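Local structure of N-acetyltransferase (Staphylococcus aureus subsp. aureus, 4LUA) at residues 66-71 against 89-94; 5-10 against 100-105; 138-143 against 158-163. The protein probably transfers the acetyl group of acetyl-CoA to an amine on a substrate still to be identified, as a member of the GNAT family. All coordinates share one frame; numbering follows the deposited sequence.

Starting at the N terminus, strand 6-9 opens the loop that contact 2 closes some ninety residues later, where helix 96-112 packs against it. Contact 1 is nested inside that loop: it pairs strand 65-75 with strand 83-91, the strand that leads directly into the same helix. The two contacts touch, Leu102 of contact 2 lying against Thr69 and Ala70 of contact 1, and both involve the N-terminal four-stranded sheet and helix 96-112. Contact 3 follows in series and closes the hairpin of strands 139-150 and 153-163 in the second, three-stranded sheet. It lies across the molecule from contact 1, yet Phe138 meets Ile103 on the far side of helix 96-112.

Contact 1. Residues 66-71 against 89-94; sequences LIATAA and NFVTNN
Phe90 meets Thr69 along the edge of its ring, with the Thr69 methyl CG2 near the ring plane and 4.1 Å from Phe90 CB; the ring leads away to Val22 of helix 15-25 and Met39. The other flat group, the amide of Asn89, holds Thr69 O almost in its own plane, ND2 to O 3.0 Å with an N-H...O angle of 170°. With CG anti to the backbone N (chi1 -178°), the Asn89 side chain turns back to the neighbouring strand, and its OD1 is taken by Asn99 of helix 96-112. Thr69 and Phe90 form an antiparallel hydrogen-bonded pair: Thr69 N gives a 2.8 Å bond to Phe90 O, the return from Phe90 N to Thr69 O being weak. Further along, Ile67 O accepts Thr92 N and OG1, each at 2.9 Å. Ala68 CB sits 4.0 Å from Val91 CG1 on the face toward helix 96-112. In GNAT relatives the loop between this strand and the next helix usually binds the acetyl-CoA pyrophosphate; here it lacks the glycine-rich signature, so its role is uncertain. Ile67 O and Thr69 O each accept a side-chain donor besides a backbone one (weak at Thr69 O), so side chains share in the pairing.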
loop_
_atom_site.group_PDB
_atom_site.type_symbol
_atom_site.label_atom_id
_atom_site.label_comp_id
_atom_site.label_asym_id
_atom_site.label_seq_id
_atom_site.Cartn_x
_atom_site.Cartn_y
_atom_site.Cartn_z
ATOM N N LEU A 66 6.282 -14.000 -5.306
ATOM C CA LEU A 66 5.887 -12.686 -4.810
ATOM C C LEU A 66 4.483 -12.802 -4.235
ATOM O O LEU A 66 3.502 -13.152 -4.957
ATOM C CB LEU A 66 5.919 -11.685 -5.991
ATOM C CG LEU A 66 5.424 -10.298 -5.665
ATOM C CD1 LEU A 66 6.308 -9.607 -4.602
ATOM C CD2 LEU A 66 5.424 -9.498 -6.991
ATOM N N ILE A 67 4.352 -12.547 -2.935
ATOM C CA ILE A 67 3.047 -12.740 -2.288
ATOM C C ILE A 67 2.360 -11.484 -1.805
ATOM O O ILE A 67 1.185 -11.521 -1.451
ATOM C CB ILE A 67 3.130 -13.779 -1.134
ATOM C CG1 ILE A 67 3.994 -13.275 0.023
ATOM C CG2 ILE A 67 3.665 -15.111 -1.730
ATOM C CD1 ILE A 67 3.847 -14.210 1.256
ATOM N N ALA A 68 3.081 -10.366 -1.784
ATOM C CA ALA A 68 2.479 -9.114 -1.325
ATOM C C ALA A 68 3.319 -7.953 -1.793
ATOM O O ALA A 68 4.533 -8.105 -2.053
ATOM C CB ALA A 68 2.360 -9.057 0.240
ATOM N N THR A 69 2.677 -6.786 -1.903
ATOM C CA THR A 69 3.426 -5.584 -2.283
ATOM C C THR A 69 2.780 -4.350 -1.673
ATOM O O THR A 69 1.575 -4.366 -1.375
ATOM C CB THR A 69 3.454 -5.416 -3.837
ATOM O OG1 THR A 69 4.331 -4.328 -4.201
ATOM C CG2 THR A 69 2.061 -5.232 -4.519
ATOM N N ALA A 70 3.609 -3.299 -1.488
ATOM C CA ALA A 70 3.054 -1.950 -1.260
ATOM C C ALA A 70 4.100 -0.973 -1.764
ATOM O O ALA A 70 5.273 -1.330 -1.860
ATOM C CB ALA A 70 2.722 -1.744 0.252
ATOM N N ALA A 71 3.648 0.247 -2.083
ATOM C CA ALA A 71 4.519 1.304 -2.600
ATOM C C ALA A 71 4.436 2.534 -1.650
ATOM O O ALA A 71 3.420 2.806 -0.992
ATOM C CB ALA A 71 4.060 1.647 -3.992
ATOM N N ASN A 89 -1.283 -1.502 -2.301
ATOM C CA ASN A 89 -0.993 -2.570 -1.313
ATOM C C ASN A 89 -1.865 -3.754 -1.670
ATOM O O ASN A 89 -3.091 -3.745 -1.441
ATOM C CB ASN A 89 -1.319 -1.995 0.066
ATOM C CG ASN A 89 -1.035 -2.959 1.261
ATOM O OD1 ASN A 89 -1.647 -2.796 2.317
ATOM N ND2 ASN A 89 -0.177 -3.981 1.083
ATOM N N PHE A 90 -1.256 -4.765 -2.305
ATOM C CA PHE A 90 -1.981 -5.997 -2.657
ATOM C C PHE A 90 -1.336 -7.139 -1.924
ATOM O O PHE A 90 -0.111 -7.325 -2.014
ATOM C CB PHE A 90 -1.866 -6.239 -4.192
ATOM C CG PHE A 90 -2.554 -5.180 -5.009
ATOM C CD1 PHE A 90 -3.871 -5.313 -5.401
ATOM C CD2 PHE A 90 -1.840 -4.048 -5.393
ATOM C CE1 PHE A 90 -4.526 -4.309 -6.163
ATOM C CE2 PHE A 90 -2.473 -3.045 -6.154
ATOM C CZ PHE A 90 -3.799 -3.174 -6.546
ATOM N N VAL A 91 -2.145 -7.905 -1.182
ATOM C CA VAL A 91 -1.590 -8.947 -0.312
ATOM C C VAL A 91 -2.353 -10.239 -0.588
ATOM O O VAL A 91 -3.582 -10.234 -0.512
ATOM C CB VAL A 91 -1.865 -8.600 1.154
ATOM C CG1 VAL A 91 -1.178 -9.629 2.055
ATOM C CG2 VAL A 91 -1.478 -7.181 1.455
ATOM N N THR A 92 -1.655 -11.335 -0.927
ATOM C CA THR A 92 -2.326 -12.617 -1.144
ATOM C C THR A 92 -3.173 -12.957 0.084
ATOM O O THR A 92 -2.697 -12.871 1.202
ATOM C CB THR A 92 -1.303 -13.712 -1.458
ATOM O OG1 THR A 92 -0.637 -13.351 -2.677
ATOM C CG2 THR A 92 -2.053 -15.056 -1.690
ATOM N N ASN A 93 -4.441 -13.321 -0.170
ATOM C CA ASN A 93 -5.403 -13.692 0.892
ATOM C C ASN A 93 -5.659 -12.575 1.917
ATOM O O ASN A 93 -6.194 -12.865 3.001
ATOM C CB ASN A 93 -4.916 -14.925 1.680
ATOM C CG ASN A 93 -4.687 -16.168 0.808
ATOM O OD1 ASN A 93 -5.415 -16.397 -0.147
ATOM N ND2 ASN A 93 -3.668 -16.979 1.156
ATOM N N ASN A 94 -5.308 -11.321 1.614
ATOM C CA ASN A 94 -5.369 -10.228 2.615
ATOM C C ASN A 94 -4.765 -10.614 3.947
ATOM O O ASN A 94 -5.268 -10.246 5.053
ATOM C CB ASN A 94 -6.802 -9.743 2.866
ATOM C CG ASN A 94 -7.225 -8.620 1.918
ATOM O OD1 ASN A 94 -6.389 -7.955 1.302
ATOM N ND2 ASN A 94 -8.525 -8.339 1.886
#

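Contact 2. Residues 5-10 against 100-105; sequences IEIKTL and SELINF
Glu101 O receives the helical bond from Phe105 N at 2.9 Å, and Ile7 CD1 rests against that same oxygen at 4.0 Å. No hydrogen bond crosses between strand and helix; Ile7 carries the contact through its two branches. CG2 stands over the centre of the Phe105 ring, 3.9 Å from the centroid and 10° off the normal, a CH-pi contact. The other branch runs on extended (chi2 176°), which carries CD1 past the ring to the base of the phenylalanine side chain, 3.6 Å from Phe105 CB. The two side chains slide by each other in opposite directions, isoleucine pointing to the helix and phenylalanine to the strand. Leu102 CD1 touches Ile7 CG2 more loosely, at 4.5 Å. Nearer the strand's start, the Glu101 carboxylate extends outward and back toward the N-terminal end of the helix, OE1 4.4 Å from Ile5 CB. Strand 6-9 is an edge strand of the four-stranded sheet, bonded to strand 55-62; the 100-105 part of helix 96-112 crosses it at 48°, packed on the sheet as the helix after the fourth strand is in the GNAT fold. Phe105 meets Phe58 of strand 55-62 edge-to-face, while Leu102 reaches deeper, to Cys60 and to Ala70 of strand 65-75.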
loop_
_atom_site.group_PDB
_atom_site.type_symbol
_atom_site.label_atom_id
_atom_site.label_comp_id
_atom_site.label_asym_id
_atom_site.label_seq_id
_atom_site.Cartn_x
_atom_site.Cartn_y
_atom_site.Cartn_z
ATOM N N ILE A 5 9.514 -14.813 4.898
ATOM C CA ILE A 5 9.470 -13.803 3.865
ATOM C C ILE A 5 10.727 -12.956 3.823
ATOM O O ILE A 5 11.295 -12.558 4.874
ATOM C CB ILE A 5 8.237 -12.878 4.114
ATOM C CG1 ILE A 5 6.996 -13.683 3.710
ATOM C CG2 ILE A 5 8.271 -11.632 3.303
ATOM C CD1 ILE A 5 6.345 -14.180 4.922
ATOM N N GLU A 6 11.127 -12.621 2.607
ATOM C CA GLU A 6 12.170 -11.615 2.355
ATOM C C GLU A 6 11.473 -10.379 1.787
ATOM O O GLU A 6 10.590 -10.528 0.924
ATOM C CB GLU A 6 13.204 -12.115 1.324
ATOM C CG GLU A 6 14.281 -11.013 1.055
ATOM C CD GLU A 6 15.227 -11.361 -0.080
ATOM O OE1 GLU A 6 15.145 -12.480 -0.651
ATOM O OE2 GLU A 6 16.091 -10.518 -0.413
ATOM N N ILE A 7 11.770 -9.182 2.286
ATOM C CA ILE A 7 11.208 -7.971 1.695
ATOM C C ILE A 7 12.289 -7.383 0.784
ATOM O O ILE A 7 13.431 -7.137 1.216
ATOM C CB ILE A 7 10.793 -6.987 2.793
ATOM C CG1 ILE A 7 9.662 -7.633 3.638
ATOM C CG2 ILE A 7 10.353 -5.651 2.135
ATOM C CD1 ILE A 7 9.220 -6.753 4.853
ATOM N N LYS A 8 11.933 -7.232 -0.503
ATOM C CA LYS A 8 12.856 -6.782 -1.540
ATOM C C LYS A 8 12.366 -5.492 -2.146
ATOM O O LYS A 8 11.157 -5.204 -2.168
ATOM C CB LYS A 8 12.972 -7.820 -2.677
ATOM C CG LYS A 8 13.474 -9.238 -2.268
ATOM C CD LYS A 8 13.687 -10.199 -3.502
ATOM C CE LYS A 8 13.567 -11.713 -3.130
ATOM N NZ LYS A 8 13.941 -12.755 -4.187
ATOM N N THR A 9 13.298 -4.691 -2.625
ATOM C CA THR A 9 12.907 -3.535 -3.406
ATOM C C THR A 9 12.689 -4.063 -4.810
ATOM O O THR A 9 13.531 -4.793 -5.373
ATOM C CB THR A 9 13.979 -2.420 -3.390
ATOM O OG1 THR A 9 14.084 -1.865 -2.064
ATOM C CG2 THR A 9 13.557 -1.291 -4.299
ATOM N N LEU A 10 11.585 -3.666 -5.421
ATOM C CA LEU A 10 11.249 -4.120 -6.770
ATOM C C LEU A 10 11.710 -3.067 -7.739
ATOM O O LEU A 10 11.725 -1.871 -7.426
ATOM C CB LEU A 10 9.735 -4.322 -6.918
ATOM C CG LEU A 10 9.125 -5.275 -5.882
ATOM C CD1 LEU A 10 7.649 -5.528 -6.299
ATOM C CD2 LEU A 10 9.962 -6.608 -5.867
ATOM N N SER A 100 1.228 -6.963 8.113
ATOM C CA SER A 100 1.748 -6.228 9.280
ATOM C C SER A 100 3.259 -6.212 9.189
ATOM O O SER A 100 3.861 -5.160 9.528
ATOM C CB SER A 100 1.339 -6.886 10.615
ATOM O OG SER A 100 -0.041 -6.627 10.849
ATOM N N GLU A 101 3.868 -7.323 8.756
ATOM C CA GLU A 101 5.344 -7.319 8.602
ATOM C C GLU A 101 5.736 -6.287 7.535
ATOM O O GLU A 101 6.682 -5.478 7.709
ATOM C CB GLU A 101 5.873 -8.700 8.242
ATOM C CG GLU A 101 6.130 -9.588 9.433
ATOM C CD GLU A 101 6.652 -10.965 9.006
ATOM O OE1 GLU A 101 7.359 -11.039 7.966
ATOM O OE2 GLU A 101 6.335 -11.966 9.700
ATOM N N LEU A 102 4.956 -6.222 6.445
ATOM C CA LEU A 102 5.249 -5.274 5.367
ATOM C C LEU A 102 5.092 -3.795 5.799
ATOM O O LEU A 102 5.989 -2.954 5.576
ATOM C CB LEU A 102 4.349 -5.584 4.136
ATOM C CG LEU A 102 4.540 -4.633 2.960
ATOM C CD1 LEU A 102 6.005 -4.577 2.412
ATOM C CD2 LEU A 102 3.625 -5.127 1.854
ATOM N N ILE A 103 3.966 -3.437 6.437
ATOM C CA ILE A 103 3.741 -2.041 6.808
ATOM C C ILE A 103 4.692 -1.671 7.967
ATOM O O ILE A 103 5.192 -0.540 8.015
ATOM C CB ILE A 103 2.255 -1.818 7.135
ATOM C CG1 ILE A 103 1.369 -2.199 5.942
ATOM C CG2 ILE A 103 2.059 -0.376 7.561
ATOM C CD1 ILE A 103 1.749 -1.448 4.582
ATOM N N ASN A 104 4.991 -2.597 8.899
ATOM C CA ASN A 104 6.002 -2.264 9.935
ATOM C C ASN A 104 7.378 -1.979 9.299
ATOM O O ASN A 104 8.127 -1.065 9.731
ATOM C CB ASN A 104 6.143 -3.358 10.993
ATOM C CG ASN A 104 5.206 -3.147 12.159
ATOM O OD1 ASN A 104 5.047 -2.023 12.636
ATOM N ND2 ASN A 104 4.606 -4.240 12.660
ATOM N N PHE A 105 7.707 -2.776 8.261
ATOM C CA PHE A 105 8.919 -2.463 7.529
ATOM C C PHE A 105 8.866 -1.076 6.904
ATOM O O PHE A 105 9.870 -0.342 7.005
ATOM C CB PHE A 105 9.223 -3.565 6.468
ATOM C CG PHE A 105 10.092 -3.067 5.356
ATOM C CD1 PHE A 105 11.458 -3.086 5.451
ATOM C CD2 PHE A 105 9.480 -2.492 4.246
ATOM C CE1 PHE A 105 12.278 -2.572 4.419
ATOM C CE2 PHE A 105 10.225 -1.908 3.288
ATOM C CZ PHE A 105 11.650 -1.930 3.364
#

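Contact 3. Residues 138-143 against 158-163; sequences FDILGF and HWLFYD
Leu141 and Gly142 both face Trp159 in a classic beta bulge: two successive backbone nitrogens bond to one oxygen, Trp159 O, at 2.8 Å from Leu141 N and 3.1 Å from Gly142 N, and from the same face of its carbonyl plane. The extra residue turns the Leu141 side chain toward the partner strand, so that its CB comes 3.9 Å from Trp159 CB and also lies at the edge of the Phe161 ring. A chi1 of 71°, setting CG between backbone N and carbonyl carbon, brings that ring across toward Asp139 and Leu141 on the partner strand, and Asp139 CB covers one of its faces. Trp159 N completes the bulge by reaching Gly142 O from above its carbonyl plane; the flanking antiparallel pairs are Asp139 with Phe161, bonded both ways, and Phe143 with His158, non-hydrogen-bonded. This is the C-terminal hairpin of the GNAT fold, in which strand 153-163 lies between strands 117-123 and 139-150. At one end, Tyr162 CB sits over the centre of the Phe138 ring, 3.7 Å from the centroid, and the tyrosine ring presents its edge to the phenylalanine face, planes at 61°. Ile107 of helix 96-112 packs on both side chains. Toward the other end Gly142 O lies at the edge of the His158 ring, in plane and nearest CD2, without a hydrogen bond, while Phe143 meets that ring obliquely, CD1 to NE2 3.6 Å. On the face shared with Phe161, the Trp159 indole leads away from residues 138-143, yet NE1 bonds to Glu144, further along the same strand.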
loop_
_atom_site.group_PDB
_atom_site.type_symbol
_atom_site.label_atom_id
_atom_site.label_comp_id
_atom_site.label_asym_id
_atom_site.label_seq_id
_atom_site.Cartn_x
_atom_site.Cartn_y
_atom_site.Cartn_z
ATOM N N PHE A 138 -1.061 3.930 13.502
ATOM C CA PHE A 138 -1.605 5.066 12.745
ATOM C C PHE A 138 -2.812 5.662 13.461
ATOM O O PHE A 138 -3.605 4.918 14.085
ATOM C CB PHE A 138 -2.091 4.589 11.363
ATOM C CG PHE A 138 -0.969 4.344 10.378
ATOM C CD1 PHE A 138 -0.053 3.278 10.576
ATOM C CD2 PHE A 138 -0.774 5.183 9.269
ATOM C CE1 PHE A 138 1.001 3.066 9.663
ATOM C CE2 PHE A 138 0.283 4.960 8.331
ATOM C CZ PHE A 138 1.178 3.876 8.571
ATOM N N ASP A 139 -2.970 6.978 13.337
ATOM C CA ASP A 139 -4.082 7.710 13.966
ATOM C C ASP A 139 -4.938 8.312 12.898
ATOM O O ASP A 139 -4.516 8.556 11.765
ATOM C CB ASP A 139 -3.509 8.818 14.824
ATOM C CG ASP A 139 -2.911 8.278 16.145
ATOM O OD1 ASP A 139 -3.242 7.135 16.572
ATOM O OD2 ASP A 139 -2.136 9.014 16.772
ATOM N N ILE A 140 -6.198 8.605 13.249
ATOM C CA ILE A 140 -7.097 9.196 12.268
ATOM C C ILE A 140 -6.729 10.669 11.977
ATOM O O ILE A 140 -6.423 11.464 12.894
ATOM C CB ILE A 140 -8.526 9.106 12.821
ATOM C CG1 ILE A 140 -9.505 9.762 11.874
ATOM C CG2 ILE A 140 -8.609 9.906 14.068
ATOM C CD1 ILE A 140 -9.761 8.868 10.641
ATOM N N LEU A 141 -6.660 10.993 10.683
ATOM C CA LEU A 141 -6.480 12.373 10.235
ATOM C C LEU A 141 -7.861 12.892 9.945
ATOM O O LEU A 141 -8.279 13.956 10.476
ATOM C CB LEU A 141 -5.604 12.336 8.938
ATOM C CG LEU A 141 -5.139 13.731 8.473
ATOM C CD1 LEU A 141 -3.866 13.584 7.606
ATOM C CD2 LEU A 141 -6.217 14.534 7.694
ATOM N N GLY A 142 -8.584 12.199 9.087
ATOM C CA GLY A 142 -9.889 12.746 8.748
ATOM C C GLY A 142 -10.692 11.885 7.794
ATOM O O GLY A 142 -10.384 10.680 7.644
ATOM N N PHE A 143 -11.697 12.477 7.172
ATOM C CA PHE A 143 -12.669 11.750 6.329
ATOM C C PHE A 143 -12.910 12.633 5.134
ATOM O O PHE A 143 -13.288 13.837 5.254
ATOM C CB PHE A 143 -13.981 11.508 7.099
ATOM C CG PHE A 143 -15.117 10.951 6.246
ATOM C CD1 PHE A 143 -15.193 9.575 5.996
ATOM C CD2 PHE A 143 -16.103 11.777 5.757
ATOM C CE1 PHE A 143 -16.268 9.056 5.205
ATOM C CE2 PHE A 143 -17.159 11.286 4.954
ATOM C CZ PHE A 143 -17.233 9.910 4.696
ATOM N N HIS A 158 -11.351 7.321 4.733
ATOM C CA HIS A 158 -10.667 7.825 5.935
ATOM C C HIS A 158 -9.201 8.029 5.580
ATOM O O HIS A 158 -8.591 7.251 4.824
ATOM C CB HIS A 158 -10.758 6.878 7.130
ATOM C CG HIS A 158 -12.135 6.810 7.697
ATOM N ND1 HIS A 158 -12.927 5.682 7.573
ATOM C CD2 HIS A 158 -12.896 7.751 8.300
ATOM C CE1 HIS A 158 -14.108 5.923 8.123
ATOM N NE2 HIS A 158 -14.141 7.189 8.526
ATOM N N TRP A 159 -8.599 9.085 6.142
ATOM C CA TRP A 159 -7.172 9.269 6.008
ATOM C C TRP A 159 -6.575 9.049 7.392
ATOM O O TRP A 159 -7.091 9.539 8.386
ATOM C CB TRP A 159 -6.892 10.746 5.613
ATOM C CG TRP A 159 -7.116 10.950 4.155
ATOM C CD1 TRP A 159 -8.266 11.436 3.522
ATOM C CD2 TRP A 159 -6.171 10.637 3.122
ATOM N NE1 TRP A 159 -8.042 11.453 2.151
ATOM C CE2 TRP A 159 -6.788 10.959 1.880
ATOM C CE3 TRP A 159 -4.867 10.117 3.132
ATOM C CZ2 TRP A 159 -6.113 10.784 0.645
ATOM C CZ3 TRP A 159 -4.199 9.956 1.913
ATOM C CH2 TRP A 159 -4.848 10.286 0.688
ATOM N N LEU A 160 -5.476 8.277 7.460
ATOM C CA LEU A 160 -4.769 8.045 8.715
ATOM C C LEU A 160 -3.322 8.448 8.519
ATOM O O LEU A 160 -2.826 8.435 7.393
ATOM C CB LEU A 160 -4.796 6.521 9.034
ATOM C CG LEU A 160 -6.149 6.001 9.607
ATOM C CD1 LEU A 160 -7.211 5.894 8.501
ATOM C CD2 LEU A 160 -5.932 4.559 10.236
ATOM N N PHE A 161 -2.638 8.720 9.616
ATOM C CA PHE A 161 -1.234 9.090 9.519
ATOM C C PHE A 161 -0.442 8.386 10.603
ATOM O O PHE A 161 -0.973 8.040 11.679
ATOM C CB PHE A 161 -1.047 10.617 9.663
ATOM C CG PHE A 161 -1.291 11.130 11.061
ATOM C CD1 PHE A 161 -0.270 11.176 12.017
ATOM C CD2 PHE A 161 -2.573 11.550 11.413
ATOM C CE1 PHE A 161 -0.525 11.650 13.337
ATOM C CE2 PHE A 161 -2.839 12.038 12.724
ATOM C CZ PHE A 161 -1.815 12.085 13.671
ATOM N N TYR A 162 0.877 8.264 10.360
ATOM C CA TYR A 162 1.791 7.796 11.404
ATOM C C TYR A 162 2.818 8.890 11.605
ATOM O O TYR A 162 3.496 9.328 10.643
ATOM C CB TYR A 162 2.485 6.483 10.931
ATOM C CG TYR A 162 3.338 5.860 12.004
ATOM C CD1 TYR A 162 4.588 6.348 12.277
ATOM C CD2 TYR A 162 2.880 4.734 12.701
ATOM C CE1 TYR A 162 5.359 5.783 13.281
ATOM C CE2 TYR A 162 3.645 4.161 13.705
ATOM C CZ TYR A 162 4.878 4.696 13.984
ATOM O OH TYR A 162 5.703 4.163 14.983
ATOM N N ASP A 163 2.964 9.246 12.878
ATOM C CA ASP A 163 3.809 10.332 13.329
ATOM C C ASP A 163 5.237 9.857 13.384
ATOM O O ASP A 163 5.614 9.191 14.375
ATOM C CB ASP A 163 3.348 10.786 14.722
ATOM C CG ASP A 163 4.169 11.929 15.260
ATOM O OD1 ASP A 163 3.754 12.480 16.303
ATOM O OD2 ASP A 163 5.220 12.286 14.663
#